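Local structure of putative transcriptional regulator protein, LacI family (Rhizobium etli, 3MIZ) at residues 127-136 / 153-162. The protein probably acts as a LacI-family transcriptional regulator that binds cis-regulatory DNA, with a periplasmic-binding-protein-like domain of the kind that senses small ligands in this family. Residues are numbered along the deposited sequence; the frame is centred on the assembly and turned at random.
Sequences LERGHRRIGY and FRRTTSEFGL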
loop_
_atom_site.group_PDB
_atom_site.type_symbol
_atom_site.label_atom_id
_atom_site.label_comp_id
_atom_site.label_asym_id
_atom_site.label_seq_id
_atom_site.Cartn_x
_atom_site.Cartn_y
_atom_site.Cartn_z
ATOM N N LEU A 127 4.237 -26.517 13.927
ATOM C CA LEU A 127 4.651 -27.866 14.339
ATOM C C LEU A 127 4.571 -28.063 15.849
ATOM O O LEU A 127 4.205 -29.142 16.329
ATOM C CB LEU A 127 6.083 -28.151 13.868
ATOM C CG LEU A 127 6.294 -28.120 12.354
ATOM C CD1 LEU A 127 7.778 -28.299 12.021
ATOM C CD2 LEU A 127 5.459 -29.221 11.710
ATOM N N GLU A 128 4.924 -27.028 16.603
ATOM C CA GLU A 128 4.872 -27.118 18.054
ATOM C C GLU A 128 3.426 -26.996 18.529
ATOM O O GLU A 128 3.135 -27.202 19.709
ATOM C CB GLU A 128 5.731 -26.020 18.687
ATOM C CG GLU A 128 7.168 -26.013 18.184
ATOM C CD GLU A 128 8.040 -24.991 18.890
ATOM O OE1 GLU A 128 7.605 -23.828 19.035
ATOM O OE2 GLU A 128 9.166 -25.351 19.295
ATOM N N ARG A 129 2.527 -26.663 17.606
ATOM C CA ARG A 129 1.110 -26.523 17.933
ATOM C C ARG A 129 0.266 -27.685 17.400
ATOM O O ARG A 129 -0.914 -27.510 17.086
ATOM C CB ARG A 129 0.551 -25.199 17.391
ATOM C CG ARG A 129 1.244 -23.934 17.901
ATOM C CD ARG A 129 1.190 -23.820 19.405
ATOM N NE ARG A 129 1.609 -22.503 19.891
ATOM C CZ ARG A 129 2.820 -21.979 19.723
ATOM N NH1 ARG A 129 3.763 -22.647 19.069
ATOM N NH2 ARG A 129 3.098 -20.789 20.237
ATOM N N GLY A 130 0.883 -28.858 17.284
ATOM C CA GLY A 130 0.175 -30.051 16.843
ATOM C C GLY A 130 -0.129 -30.297 15.375
ATOM O O GLY A 130 -0.607 -31.378 15.031
ATOM N N HIS A 131 0.143 -29.330 14.503
ATOM C CA HIS A 131 -0.161 -29.507 13.085
ATOM C C HIS A 131 0.821 -30.445 12.393
ATOM O O HIS A 131 2.039 -30.331 12.560
ATOM C CB HIS A 131 -0.195 -28.139 12.394
ATOM C CG HIS A 131 -1.226 -27.215 12.960
ATOM N ND1 HIS A 131 -2.572 -27.358 12.702
ATOM C CD2 HIS A 131 -1.114 -26.163 13.807
ATOM C CE1 HIS A 131 -3.246 -26.435 13.366
ATOM N NE2 HIS A 131 -2.386 -25.698 14.045
ATOM N N ARG A 132 0.280 -31.369 11.606
ATOM C CA ARG A 132 1.098 -32.356 10.916
ATOM C C ARG A 132 0.784 -32.412 9.426
ATOM O O ARG A 132 1.595 -32.898 8.633
ATOM C CB ARG A 132 0.888 -33.726 11.565
ATOM C CG ARG A 132 1.191 -33.748 13.065
ATOM C CD ARG A 132 2.684 -33.729 13.338
ATOM N NE ARG A 132 3.009 -33.833 14.761
ATOM C CZ ARG A 132 3.131 -32.795 15.583
ATOM N NH1 ARG A 132 2.951 -31.561 15.128
ATOM N NH2 ARG A 132 3.448 -32.986 16.863
ATOM N N ARG A 133 -0.402 -31.937 9.057
ATOM C CA ARG A 133 -0.810 -31.862 7.656
ATOM C C ARG A 133 -0.848 -30.352 7.407
ATOM O O ARG A 133 -1.808 -29.681 7.792
ATOM C CB ARG A 133 -2.210 -32.440 7.447
ATOM C CG ARG A 133 -2.351 -33.928 7.702
ATOM C CD ARG A 133 -3.793 -34.349 7.447
ATOM N NE ARG A 133 -3.996 -35.792 7.550
ATOM C CZ ARG A 133 -5.174 -36.388 7.400
ATOM N NH1 ARG A 133 -6.256 -35.665 7.143
ATOM N NH2 ARG A 133 -5.273 -37.706 7.506
ATOM N N ILE A 134 0.199 -29.822 6.779
ATOM C CA ILE A 134 0.295 -28.384 6.534
ATOM C C ILE A 134 0.247 -28.005 5.060
ATOM O O ILE A 134 0.839 -28.678 4.217
ATOM C CB ILE A 134 1.617 -27.819 7.107
ATOM C CG1 ILE A 134 1.821 -28.304 8.544
ATOM C CG2 ILE A 134 1.606 -26.297 7.033
ATOM C CD1 ILE A 134 0.792 -27.798 9.497
ATOM N N GLY A 135 -0.455 -26.915 4.761
ATOM C CA GLY A 135 -0.543 -26.444 3.393
ATOM C C GLY A 135 0.299 -25.192 3.238
ATOM O O GLY A 135 0.538 -24.472 4.205
ATOM N N TYR A 136 0.769 -24.936 2.023
ATOM C CA TYR A 136 1.574 -23.754 1.754
ATOM C C TYR A 136 1.221 -23.265 0.350
ATOM O O TYR A 136 1.392 -23.993 -0.627
ATOM C CB TYR A 136 3.071 -24.090 1.825
ATOM C CG TYR A 136 3.968 -22.875 1.738
ATOM C CD1 TYR A 136 4.390 -22.204 2.891
ATOM C CD2 TYR A 136 4.329 -22.343 0.500
ATOM C CE1 TYR A 136 5.146 -21.024 2.809
ATOM C CE2 TYR A 136 5.078 -21.165 0.405
ATOM C CZ TYR A 136 5.478 -20.511 1.563
ATOM O OH TYR A 136 6.177 -19.330 1.468
ATOM N N PHE A 153 10.260 -23.745 4.601
ATOM C CA PHE A 153 9.116 -24.592 4.910
ATOM C C PHE A 153 9.465 -26.050 4.634
ATOM O O PHE A 153 9.206 -26.930 5.459
ATOM C CB PHE A 153 7.915 -24.170 4.061
ATOM C CG PHE A 153 6.703 -25.035 4.247
ATOM C CD1 PHE A 153 6.066 -25.109 5.480
ATOM C CD2 PHE A 153 6.192 -25.772 3.183
ATOM C CE1 PHE A 153 4.929 -25.908 5.651
ATOM C CE2 PHE A 153 5.060 -26.570 3.344
ATOM C CZ PHE A 153 4.428 -26.637 4.580
ATOM N N ARG A 154 10.063 -26.299 3.473
ATOM C CA ARG A 154 10.440 -27.655 3.093
ATOM C C ARG A 154 11.410 -28.322 4.058
ATOM O O ARG A 154 11.161 -29.439 4.502
ATOM C CB ARG A 154 11.044 -27.671 1.684
ATOM C CG ARG A 154 10.046 -27.487 0.554
ATOM C CD ARG A 154 10.777 -27.466 -0.785
ATOM N NE ARG A 154 9.898 -27.172 -1.913
ATOM C CZ ARG A 154 8.988 -28.010 -2.397
ATOM N NH1 ARG A 154 8.829 -29.208 -1.851
ATOM N NH2 ARG A 154 8.238 -27.649 -3.429
ATOM N N ARG A 155 12.517 -27.664 4.384
ATOM C CA ARG A 155 13.479 -28.278 5.297
ATOM C C ARG A 155 13.031 -28.326 6.756
ATOM O O ARG A 155 13.303 -29.304 7.451
ATOM C CB ARG A 155 14.840 -27.583 5.241
ATOM C CG ARG A 155 15.865 -28.258 6.168
ATOM C CD ARG A 155 17.194 -27.529 6.208
ATOM N NE ARG A 155 18.089 -28.050 7.244
ATOM C CZ ARG A 155 18.626 -29.268 7.250
ATOM N NH1 ARG A 155 18.366 -30.129 6.272
ATOM N NH2 ARG A 155 19.443 -29.623 8.232
ATOM N N THR A 156 12.360 -27.281 7.228
ATOM C CA THR A 156 11.923 -27.271 8.618
ATOM C C THR A 156 10.963 -28.417 8.869
ATOM O O THR A 156 11.038 -29.088 9.904
ATOM C CB THR A 156 11.248 -25.945 8.989
ATOM O OG1 THR A 156 10.137 -25.710 8.117
ATOM C CG2 THR A 156 12.246 -24.804 8.877
ATOM N N THR A 157 10.064 -28.645 7.918
ATOM C CA THR A 157 9.109 -29.730 8.054
ATOM C C THR A 157 9.824 -31.078 7.967
ATOM O O THR A 157 9.434 -32.031 8.638
ATOM C CB THR A 157 7.996 -29.654 6.979
ATOM O OG1 THR A 157 7.140 -30.795 7.101
ATOM C CG2 THR A 157 8.581 -29.616 5.584
ATOM N N SER A 158 10.871 -31.167 7.150
ATOM C CA SER A 158 11.607 -32.428 7.033
ATOM C C SER A 158 12.450 -32.676 8.280
ATOM O O SER A 158 12.528 -33.800 8.772
ATOM C CB SER A 158 12.506 -32.428 5.792
ATOM O OG SER A 158 11.772 -32.783 4.628
ATOM N N GLU A 159 13.074 -31.619 8.788
ATOM C CA GLU A 159 13.909 -31.708 9.981
ATOM C C GLU A 159 13.062 -32.154 11.178
ATOM O O GLU A 159 13.563 -32.791 12.112
ATOM C CB GLU A 159 14.547 -30.341 10.264
ATOM C CG GLU A 159 15.455 -30.287 11.484
ATOM C CD GLU A 159 16.064 -28.904 11.697
ATOM O OE1 GLU A 159 15.296 -27.924 11.837
ATOM O OE2 GLU A 159 17.311 -28.796 11.726
ATOM N N PHE A 160 11.776 -31.818 11.141
ATOM C CA PHE A 160 10.861 -32.189 12.217
ATOM C C PHE A 160 10.420 -33.638 12.061
ATOM O O PHE A 160 10.226 -34.346 13.048
ATOM C CB PHE A 160 9.620 -31.291 12.211
ATOM C CG PHE A 160 8.645 -31.600 13.316
ATOM C CD1 PHE A 160 8.891 -31.176 14.616
ATOM C CD2 PHE A 160 7.496 -32.333 13.060
ATOM C CE1 PHE A 160 8.000 -31.479 15.649
ATOM C CE2 PHE A 160 6.598 -32.643 14.083
ATOM C CZ PHE A 160 6.850 -32.216 15.378
ATOM N N GLY A 161 10.248 -34.078 10.818
ATOM C CA GLY A 161 9.841 -35.453 10.604
ATOM C C GLY A 161 8.757 -35.645 9.569
ATOM O O GLY A 161 8.600 -36.744 9.045
ATOM N N LEU A 162 8.004 -34.590 9.269
ATOM C CA LEU A 162 6.939 -34.697 8.280
ATOM C C LEU A 162 7.522 -35.008 6.911
ATOM O O LEU A 162 8.670 -34.668 6.624
ATOM C CB LEU A 162 6.134 -33.397 8.204
ATOM C CG LEU A 162 5.436 -32.920 9.480
ATOM C CD1 LEU A 162 4.611 -31.683 9.163
ATOM C CD2 LEU A 162 4.545 -34.026 10.038
#
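Strand 134-136 and helix 153-160, where I134 and Y136 face F153, run antiparallel at 167°, their axes 11.3 Å apart at closest approach. They belong to the first two elements of a beta-alpha-beta crossover, strand 134-138, helix 144-160 and strand 167-174, in the periplasmic-binding-protein-like domain. F153, with CG anti to the backbone N (chi1 177°), turns its ring edge to I134, whose CG2 lies 3.6 Å from F153 CE1, while Y136 CD1 lies over one face, offset from the centre. Y136 CB is 3.5 Å from F153 CE2. The two aromatic planes are 25° apart but slid so far that they barely overlap. L167 and I169 of strand 167-174 and M202 of strand 200-203 also touch F153. An alanine here would probably open a gap between helix and sheet where the ring now meets I134 and Y136. Farther along, L127 lies over one face of the F160 ring, its CB 4.1 Å from the centroid in a CH-pi contact. Beyond positive-phi G161, L162 points back inward; its CD1 packs 3.6 Å from L127 CD2. At the exposed end of the contact R132, its chain bent at chi2, sets one guanidinium face against the edge of F160, with R132 CZ 3.8 Å from F160 CZ. R132 NH1 is held by two carbonyls, donating to L127 O on a lone pair and to H131 O from above the carbonyl plane, each at 3.0 Å.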